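PDB 5EDX: CD8 alpha antigen from Sus scrofa, which forms, as a homodimer of immunoglobulin V-set domains, a T-cell co-receptor that probably binds MHC class I molecules. Local coordinates for residues I47-L52 / F77-H82. Residues are numbered along the deposited sequence; the frame is centred on the assembly and turned at random.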
ATOM      1  N   ILE A  47       3.015  -4.030   4.900  1.00 11.07           N
ATOM      2  CA  ILE A  47       3.482  -3.770   6.247  1.00 11.01           C
ATOM      3  C   ILE A  47       4.237  -2.440   6.244  1.00 10.18           C
ATOM      4  O   ILE A  47       5.142  -2.238   5.442  1.00 11.40           O
ATOM      5  CB  ILE A  47       4.410  -4.912   6.700  1.00 11.31           C
ATOM      6  CG1 ILE A  47       3.619  -6.230   6.736  1.00 17.07           C
ATOM      7  CG2 ILE A  47       5.027  -4.614   8.063  1.00 13.57           C
ATOM      8  CD1 ILE A  47       4.475  -7.461   6.889  1.00 22.89           C
ATOM      9  N   PHE A  48       3.841  -1.527   7.127  1.00 10.01           N
ATOM     10  CA  PHE A  48       4.525  -0.246   7.273  1.00 10.97           C
ATOM     11  C   PHE A  48       5.865  -0.464   7.974  1.00 10.70           C
ATOM     12  O   PHE A  48       5.921  -1.088   9.031  1.00 11.17           O
ATOM     13  CB  PHE A  48       3.645   0.725   8.078  1.00 10.66           C
ATOM     14  CG  PHE A  48       4.331   2.022   8.453  1.00  9.43           C
ATOM     15  CD1 PHE A  48       4.425   3.065   7.542  1.00 10.14           C
ATOM     16  CD2 PHE A  48       4.848   2.203   9.727  1.00 11.56           C
ATOM     17  CE1 PHE A  48       5.045   4.264   7.894  1.00  9.37           C
ATOM     18  CE2 PHE A  48       5.471   3.398  10.083  1.00 10.50           C
ATOM     19  CZ  PHE A  48       5.565   4.425   9.163  1.00 12.10           C
ATOM     20  N   LEU A  49       6.945   0.043   7.386  1.00  9.00           N
ATOM     21  CA  LEU A  49       8.259  -0.058   8.022  1.00 10.15           C
ATOM     22  C   LEU A  49       8.675   1.248   8.699  1.00 12.62           C
ATOM     23  O   LEU A  49       9.015   1.252   9.882  1.00 13.86           O
ATOM     24  CB  LEU A  49       9.323  -0.498   7.019  1.00  9.79           C
ATOM     25  CG  LEU A  49       9.075  -1.824   6.306  1.00  7.90           C
ATOM     26  CD1 LEU A  49      10.180  -2.063   5.288  1.00  9.45           C
ATOM     27  CD2 LEU A  49       8.996  -2.973   7.318  1.00 10.19           C
ATOM     28  N   MET A  50       8.648   2.352   7.956  1.00 11.56           N
ATOM     29  CA  MET A  50       9.010   3.648   8.533  1.00  9.20           C
ATOM     30  C   MET A  50       8.594   4.816   7.661  1.00 11.39           C
ATOM     31  O   MET A  50       8.369   4.668   6.458  1.00 10.65           O
ATOM     32  CB  MET A  50      10.516   3.723   8.770  1.00 10.61           C
ATOM     33  CG  MET A  50      11.322   3.721   7.488  1.00 14.19           C
ATOM     34  SD  MET A  50      13.087   3.459   7.771  1.00 15.24           S
ATOM     35  CE  MET A  50      13.120   1.743   8.302  1.00 13.90           C
ATOM     36  N   TYR A  51       8.502   5.980   8.292  1.00 10.12           N
ATOM     37  CA  TYR A  51       8.188   7.228   7.620  1.00 10.47           C
ATOM     38  C   TYR A  51       9.434   8.093   7.741  1.00 10.49           C
ATOM     39  O   TYR A  51      10.020   8.195   8.821  1.00 10.62           O
ATOM     40  CB  TYR A  51       6.988   7.880   8.307  1.00  9.58           C
ATOM     41  CG  TYR A  51       6.713   9.324   7.927  1.00  9.56           C
ATOM     42  CD1 TYR A  51       5.794   9.640   6.935  1.00 12.84           C
ATOM     43  CD2 TYR A  51       7.343  10.371   8.594  1.00 16.12           C
ATOM     44  CE1 TYR A  51       5.523  10.954   6.601  1.00 16.06           C
ATOM     45  CE2 TYR A  51       7.079  11.695   8.263  1.00 17.73           C
ATOM     46  CZ  TYR A  51       6.169  11.977   7.265  1.00 16.58           C
ATOM     47  OH  TYR A  51       5.896  13.289   6.931  1.00 18.40           O
ATOM     48  N   LEU A  52       9.860   8.681   6.625  1.00  7.95           N
ATOM     49  CA  LEU A  52      11.063   9.504   6.597  1.00 13.07           C
ATOM     50  C   LEU A  52      10.761  10.898   6.059  1.00 11.96           C
ATOM     51  O   LEU A  52      10.085  11.048   5.046  1.00 12.17           O
ATOM     52  CB  LEU A  52      12.136   8.852   5.725  1.00 10.49           C
ATOM     53  CG  LEU A  52      12.600   7.457   6.157  1.00 13.25           C
ATOM     54  CD1 LEU A  52      13.407   6.805   5.046  1.00 11.93           C
ATOM     55  CD2 LEU A  52      13.411   7.526   7.453  1.00 15.23           C
ATOM     56  N   PHE A  77      15.684   8.450  -0.618  1.00 11.05           N
ATOM     57  CA  PHE A  77      15.320   7.688   0.568  1.00 10.89           C
ATOM     58  C   PHE A  77      15.920   6.289   0.461  1.00 10.70           C
ATOM     59  O   PHE A  77      15.910   5.680  -0.605  1.00 11.77           O
ATOM     60  CB  PHE A  77      13.798   7.622   0.711  1.00 10.50           C
ATOM     61  CG  PHE A  77      13.151   8.969   0.869  1.00 13.61           C
ATOM     62  CD1 PHE A  77      12.805   9.724  -0.243  1.00 13.45           C
ATOM     63  CD2 PHE A  77      12.915   9.493   2.131  1.00 12.31           C
ATOM     64  CE1 PHE A  77      12.220  10.979  -0.095  1.00 16.88           C
ATOM     65  CE2 PHE A  77      12.330  10.729   2.292  1.00 13.51           C
ATOM     66  CZ  PHE A  77      11.981  11.482   1.176  1.00 12.27           C
ATOM     67  N   TYR A  78      16.459   5.789   1.566  1.00 10.42           N
ATOM     68  CA  TYR A  78      17.146   4.509   1.552  1.00  9.11           C
ATOM     69  C   TYR A  78      16.583   3.572   2.599  1.00  8.71           C
ATOM     70  O   TYR A  78      16.139   4.010   3.659  1.00 10.15           O
ATOM     71  CB  TYR A  78      18.639   4.703   1.822  1.00 11.62           C
ATOM     72  CG  TYR A  78      19.339   5.527   0.771  1.00 13.53           C
ATOM     73  CD1 TYR A  78      19.906   4.927  -0.343  1.00 15.12           C
ATOM     74  CD2 TYR A  78      19.430   6.905   0.894  1.00 14.05           C
ATOM     75  CE1 TYR A  78      20.553   5.685  -1.316  1.00 17.48           C
ATOM     76  CE2 TYR A  78      20.076   7.672  -0.072  1.00 15.70           C
ATOM     77  CZ  TYR A  78      20.634   7.052  -1.170  1.00 19.05           C
ATOM     78  OH  TYR A  78      21.271   7.813  -2.131  1.00 18.39           O
ATOM     79  N   LEU A  79      16.614   2.280   2.286  1.00 11.01           N
ATOM     80  CA  LEU A  79      16.296   1.234   3.253  1.00  9.36           C
ATOM     81  C   LEU A  79      17.475   0.281   3.269  1.00 11.40           C
ATOM     82  O   LEU A  79      17.977  -0.110   2.218  1.00 12.72           O
ATOM     83  CB  LEU A  79      15.040   0.475   2.830  1.00  8.28           C
ATOM     84  CG  LEU A  79      14.489  -0.501   3.870  1.00  9.98           C
ATOM     85  CD1 LEU A  79      13.815   0.257   4.999  1.00 11.98           C
ATOM     86  CD2 LEU A  79      13.515  -1.478   3.233  1.00 10.68           C
ATOM     87  N   ILE A  80      17.924  -0.093   4.462  1.00  8.79           N
ATOM     88  CA  ILE A  80      19.051  -1.000   4.567  1.00  9.40           C
ATOM     89  C   ILE A  80      18.631  -2.258   5.308  1.00  8.73           C
ATOM     90  O   ILE A  80      18.170  -2.189   6.440  1.00 10.76           O
ATOM     91  CB  ILE A  80      20.234  -0.355   5.305  1.00 10.24           C
ATOM     92  CG1 ILE A  80      20.777   0.843   4.514  1.00 12.27           C
ATOM     93  CG2 ILE A  80      21.338  -1.384   5.516  1.00 13.41           C
ATOM     94  CD1 ILE A  80      20.084   2.140   4.824  1.00 19.89           C
ATOM     95  N   LEU A  81      18.766  -3.401   4.649  1.00  9.50           N
ATOM     96  CA  LEU A  81      18.569  -4.688   5.302  1.00 11.08           C
ATOM     97  C   LEU A  81      19.969  -5.126   5.721  1.00 11.44           C
ATOM     98  O   LEU A  81      20.767  -5.563   4.893  1.00 12.21           O
ATOM     99  CB  LEU A  81      17.946  -5.688   4.331  1.00 10.93           C
ATOM    100  CG  LEU A  81      16.726  -5.205   3.535  1.00 12.58           C
ATOM    101  CD1 LEU A  81      16.282  -6.270   2.542  1.00 12.66           C
ATOM    102  CD2 LEU A  81      15.577  -4.812   4.457  1.00 12.70           C
ATOM    103  N   HIS A  82      20.271  -4.970   7.005  1.00 11.65           N
ATOM    104  CA  HIS A  82      21.650  -5.071   7.489  1.00 13.56           C
ATOM    105  C   HIS A  82      22.253  -6.463   7.480  1.00 14.06           C
ATOM    106  O   HIS A  82      23.458  -6.622   7.261  1.00 17.36           O
ATOM    107  CB  HIS A  82      21.750  -4.481   8.894  1.00 13.79           C
ATOM    108  CG  HIS A  82      21.713  -2.986   8.915  1.00 14.02           C
ATOM    109  ND1 HIS A  82      20.566  -2.274   9.180  1.00 19.80           N
ATOM    110  CD2 HIS A  82      22.682  -2.072   8.680  1.00 11.55           C
ATOM    111  CE1 HIS A  82      20.831  -0.978   9.120  1.00 13.08           C
ATOM    112  NE2 HIS A  82      22.108  -0.831   8.814  1.00 20.28           N
TER
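Leu52 and Phe77 meet where the two strands draw closest, and the segments are joined mainly by apolar side chains, with no hydrogen bond between them. The side chains run alongside one another, pointing opposite ways, CB of Leu52 lying 3.7 Å from CD2 of Phe77, while Leu52 CD1 sits in the ring plane at its edge. The carbonyl O of Leu52 also approaches Phe77 CE2 obliquely, at 3.6 Å. A flat, broad phenylalanine suits this place because it can take a leucine along its rim and still reach Cys22, Val24 and Cys33.

Farther along, Leu79 divides its two methyls between two neighbours: CD1 touches CE of Met50 at 3.7 Å, and CD2 meets CD1 of Leu49 at 4.0 Å. The end of Leu79 swings over to strand 47-52 because chi1 (-171°) sets CG opposite the backbone N. Met50 suits its position through length and flexibility, its chain bending at chi3 (69°) to bring the terminal methyl onto the leucine. Both Leu49 and Met50 point inward because a classic beta bulge opposite Trp35 interrupts the usual alternation.

Packing loosens toward Ile47 and His82, where the two segments lie too far apart to touch. On the outer surfaces, partly exposed Tyr78 points its CB away from strand 47-52 and stacks on Tyr71, with Lys19 in a cation-pi contact, whereas Tyr51 faces Ser100 of the second subunit.

The strands run roughly antiparallel (154°), their axes 9.2 Å apart at the closest approach, as expected for facing sheets of an immunoglobulin sandwich. Strand 47-52 lies between strands 33-38 and 58-59 in one sheet; strand 76-81 lies between 18-24 and 68-73 in the other.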